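Local coordinates for uncharacterized protein SP1917 (Streptococcus pneumoniae, PDB 3C9P), which is of unknown function and belongs to DUF2200, a family of uncharacterized proteins conserved in bacteria, at residues Thr38-Gly43 with Tyr68-Arg73. Numbering follows the deposited sequence.
Sequences TSWLTG and YYVPER
Two carbonyls at the C-terminal end of helix 31-42 receive the backbone of the 68-73 loop: V70 N gives its hydrogen to L41 O (3.1 Å) and Y68 N gives its own to T42 O (3.0 Å). Both bonds are fairly straight, near 160° at the hydrogen. L41 O also meets the CA of Y69, 3.4 Å away, in a CA-H...O contact. One turn back, T38 O takes two hydrogens, from T42 N and T42 OG1, which arrive on opposite faces of its carbonyl plane; the hydroxyl, set between the backbone N and the carbonyl carbon (chi1 61°), reaches that oxygen at 2.8 Å and also bonds to Y44 N. G43 N still bonds to S39 O, although G43 itself has left helical geometry with positive phi.

V70 turns its side chain onto W40. V70 CG1 sits over one face of the W40 indole, 3.7 Å from the centroid of its six-membered ring and only 8° off its normal, a clear CH-pi contact. The indole NE1 is satisfied by E120. L41 CD1 packs against R73 CB at 3.6 Å, the two side chains crossing nearly at right angles. R73 NH1 hydrogen-bonds to V70 O (3.0 Å), which lies in the guanidinium plane yet is approached from above its own carbonyl plane; R73 N reaches the same oxygen from the opposite face. Y69 CB lies over the rim of one guanidinium face, NE forms a salt bridge with E95 of helix 91-107, and the Y69 hydroxyl bonds to F63 O. The whole is a helix C-terminus with a glycine in positive phi, L41 O and T42 O, its last two carbonyls, accepting hydrogen bonds from the loop between helix 59-64 and strand 79-80 in this mainly helical fold.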
ATOM      1  N   THR A  38       2.393  -2.572  -4.246  1.00 10.69           N
ATOM      2  CA  THR A  38       1.370  -3.284  -3.485  1.00 11.08           C
ATOM      3  C   THR A  38       1.701  -4.789  -3.489  1.00 11.65           C
ATOM      4  O   THR A  38       1.652  -5.445  -2.444  1.00 12.30           O
ATOM      5  CB  THR A  38      -0.036  -3.042  -4.068  1.00 11.13           C
ATOM      6  OG1 THR A  38      -0.305  -1.630  -4.065  1.00 12.88           O
ATOM      7  CG2 THR A  38      -1.107  -3.780  -3.242  1.00  9.59           C
ATOM      8  N   SER A  39       1.992  -5.320  -4.666  1.00 10.72           N
ATOM      9  CA  SER A  39       2.414  -6.720  -4.821  1.00 11.28           C
ATOM     10  C   SER A  39       3.653  -7.058  -3.956  1.00 11.81           C
ATOM     11  O   SER A  39       3.687  -8.067  -3.255  1.00 11.26           O
ATOM     12  CB  SER A  39       2.734  -6.983  -6.290  1.00 11.35           C
ATOM     13  OG  SER A  39       3.197  -8.323  -6.466  1.00 12.12           O
ATOM     14  N   TRP A  40       4.659  -6.194  -4.008  1.00 11.86           N
ATOM     15  CA  TRP A  40       5.867  -6.368  -3.201  1.00 12.21           C
ATOM     16  C   TRP A  40       5.549  -6.460  -1.707  1.00 11.87           C
ATOM     17  O   TRP A  40       5.983  -7.386  -1.024  1.00 11.13           O
ATOM     18  CB  TRP A  40       6.842  -5.216  -3.479  1.00 12.34           C
ATOM     19  CG  TRP A  40       8.084  -5.301  -2.647  1.00 12.90           C
ATOM     20  CD1 TRP A  40       9.171  -6.092  -2.849  1.00 15.02           C
ATOM     21  CD2 TRP A  40       8.346  -4.552  -1.474  1.00 13.42           C
ATOM     22  NE1 TRP A  40      10.105  -5.876  -1.871  1.00 14.26           N
ATOM     23  CE2 TRP A  40       9.623  -4.922  -1.019  1.00 14.20           C
ATOM     24  CE3 TRP A  40       7.636  -3.558  -0.787  1.00 15.07           C
ATOM     25  CZ2 TRP A  40      10.195  -4.372   0.114  1.00 15.25           C
ATOM     26  CZ3 TRP A  40       8.201  -3.019   0.358  1.00 15.08           C
ATOM     27  CH2 TRP A  40       9.481  -3.406   0.777  1.00 14.19           C
ATOM     28  N   LEU A  41       4.749  -5.523  -1.220  1.00 10.86           N
ATOM     29  CA  LEU A  41       4.406  -5.459   0.198  1.00 12.19           C
ATOM     30  C   LEU A  41       3.632  -6.666   0.696  1.00 11.98           C
ATOM     31  O   LEU A  41       3.953  -7.232   1.756  1.00 11.38           O
ATOM     32  CB  LEU A  41       3.580  -4.188   0.498  1.00 11.58           C
ATOM     33  CG  LEU A  41       3.014  -4.104   1.908  1.00 12.23           C
ATOM     34  CD1 LEU A  41       4.166  -3.956   2.951  1.00 13.96           C
ATOM     35  CD2 LEU A  41       2.050  -2.929   2.019  1.00 11.48           C
ATOM     36  N   THR A  42       2.611  -7.050  -0.062  1.00 11.76           N
ATOM     37  CA  THR A  42       1.625  -8.013   0.413  1.00 11.30           C
ATOM     38  C   THR A  42       1.884  -9.458  -0.028  1.00 11.21           C
ATOM     39  O   THR A  42       1.367 -10.381   0.585  1.00 11.95           O
ATOM     40  CB  THR A  42       0.231  -7.619  -0.093  1.00 11.59           C
ATOM     41  OG1 THR A  42       0.265  -7.646  -1.513  1.00 11.80           O
ATOM     42  CG2 THR A  42      -0.164  -6.199   0.391  1.00 11.20           C
ATOM     43  N   GLY A  43       2.653  -9.662  -1.092  1.00 10.95           N
ATOM     44  CA  GLY A  43       2.826 -11.003  -1.655  1.00 11.73           C
ATOM     45  C   GLY A  43       1.770 -11.388  -2.694  1.00 12.28           C
ATOM     46  O   GLY A  43       1.897 -12.418  -3.343  1.00 13.07           O
ATOM     47  N   TYR A  68       1.624 -13.058   1.809  1.00 11.34           N
ATOM     48  CA  TYR A  68       2.978 -13.135   2.340  1.00 11.74           C
ATOM     49  C   TYR A  68       3.583 -11.748   2.502  1.00 11.85           C
ATOM     50  O   TYR A  68       4.201 -11.224   1.575  1.00 11.63           O
ATOM     51  CB  TYR A  68       3.880 -13.950   1.412  1.00 12.72           C
ATOM     52  CG  TYR A  68       5.048 -14.595   2.124  1.00 15.14           C
ATOM     53  CD1 TYR A  68       6.187 -13.864   2.478  1.00 15.78           C
ATOM     54  CD2 TYR A  68       4.999 -15.954   2.453  1.00 15.48           C
ATOM     55  CE1 TYR A  68       7.246 -14.503   3.158  1.00 18.56           C
ATOM     56  CE2 TYR A  68       6.037 -16.586   3.107  1.00 17.72           C
ATOM     57  CZ  TYR A  68       7.149 -15.861   3.465  1.00 17.67           C
ATOM     58  OH  TYR A  68       8.171 -16.545   4.110  1.00 19.85           O
ATOM     59  N   TYR A  69       3.451 -11.173   3.689  1.00 11.44           N
ATOM     60  CA  TYR A  69       4.008  -9.832   3.893  1.00 11.84           C
ATOM     61  C   TYR A  69       5.515  -9.907   3.855  1.00 12.22           C
ATOM     62  O   TYR A  69       6.108 -10.793   4.497  1.00 12.62           O
ATOM     63  CB  TYR A  69       3.527  -9.271   5.227  1.00 11.35           C
ATOM     64  CG  TYR A  69       2.129  -8.692   5.136  1.00 13.48           C
ATOM     65  CD1 TYR A  69       1.931  -7.417   4.575  1.00 14.57           C
ATOM     66  CD2 TYR A  69       1.021  -9.401   5.601  1.00 13.23           C
ATOM     67  CE1 TYR A  69       0.673  -6.868   4.480  1.00 15.24           C
ATOM     68  CE2 TYR A  69      -0.270  -8.846   5.518  1.00 14.35           C
ATOM     69  CZ  TYR A  69      -0.413  -7.577   4.964  1.00 13.52           C
ATOM     70  OH  TYR A  69      -1.634  -7.007   4.864  1.00 13.91           O
ATOM     71  N   VAL A  70       6.131  -8.980   3.121  1.00 12.76           N
ATOM     72  CA  VAL A  70       7.585  -9.006   2.881  1.00 13.39           C
ATOM     73  C   VAL A  70       8.320  -8.586   4.165  1.00 13.80           C
ATOM     74  O   VAL A  70       7.889  -7.643   4.848  1.00 13.48           O
ATOM     75  CB  VAL A  70       7.946  -8.119   1.644  1.00 13.73           C
ATOM     76  CG1 VAL A  70       7.814  -6.617   1.966  1.00 12.16           C
ATOM     77  CG2 VAL A  70       9.332  -8.438   1.059  1.00 15.91           C
ATOM     78  N   PRO A  71       9.396  -9.315   4.532  1.00 14.09           N
ATOM     79  CA  PRO A  71      10.122  -8.986   5.754  1.00 14.40           C
ATOM     80  C   PRO A  71      10.629  -7.530   5.800  1.00 13.55           C
ATOM     81  O   PRO A  71      10.610  -6.918   6.857  1.00 12.59           O
ATOM     82  CB  PRO A  71      11.298  -9.989   5.764  1.00 14.70           C
ATOM     83  CG  PRO A  71      10.825 -11.138   4.930  1.00 15.85           C
ATOM     84  CD  PRO A  71       9.930 -10.525   3.876  1.00 14.77           C
ATOM     85  N   GLU A  72      11.025  -6.980   4.655  1.00 13.02           N
ATOM     86  CA  GLU A  72      11.644  -5.658   4.610  1.00 12.24           C
ATOM     87  C   GLU A  72      10.651  -4.528   4.899  1.00 11.81           C
ATOM     88  O   GLU A  72      11.032  -3.363   4.982  1.00 12.43           O
ATOM     89  CB  GLU A  72      12.314  -5.455   3.245  1.00 12.60           C
ATOM     90  CG  GLU A  72      13.603  -6.290   3.059  1.00 15.54           C
ATOM     91  CD  GLU A  72      13.347  -7.781   2.745  1.00 20.73           C
ATOM     92  OE1 GLU A  72      12.184  -8.187   2.493  1.00 21.03           O
ATOM     93  OE2 GLU A  72      14.327  -8.548   2.732  1.00 20.63           O
ATOM     94  N   ARG A  73       9.374  -4.871   5.056  1.00 11.05           N
ATOM     95  CA  ARG A  73       8.354  -3.847   5.284  1.00 11.55           C
ATOM     96  C   ARG A  73       8.506  -3.195   6.661  1.00 11.06           C
ATOM     97  O   ARG A  73       8.009  -2.100   6.895  1.00 12.18           O
ATOM     98  CB  ARG A  73       6.954  -4.445   5.118  1.00 11.35           C
ATOM     99  CG  ARG A  73       6.500  -5.270   6.302  1.00 11.14           C
ATOM    100  CD  ARG A  73       5.239  -6.070   5.996  1.00 10.84           C
ATOM    101  NE  ARG A  73       4.733  -6.635   7.246  1.00 12.32           N
ATOM    102  CZ  ARG A  73       5.289  -7.641   7.908  1.00 12.50           C
ATOM    103  NH1 ARG A  73       6.378  -8.255   7.423  1.00 11.94           N
ATOM    104  NH2 ARG A  73       4.744  -8.032   9.061  1.00 15.18           N
TER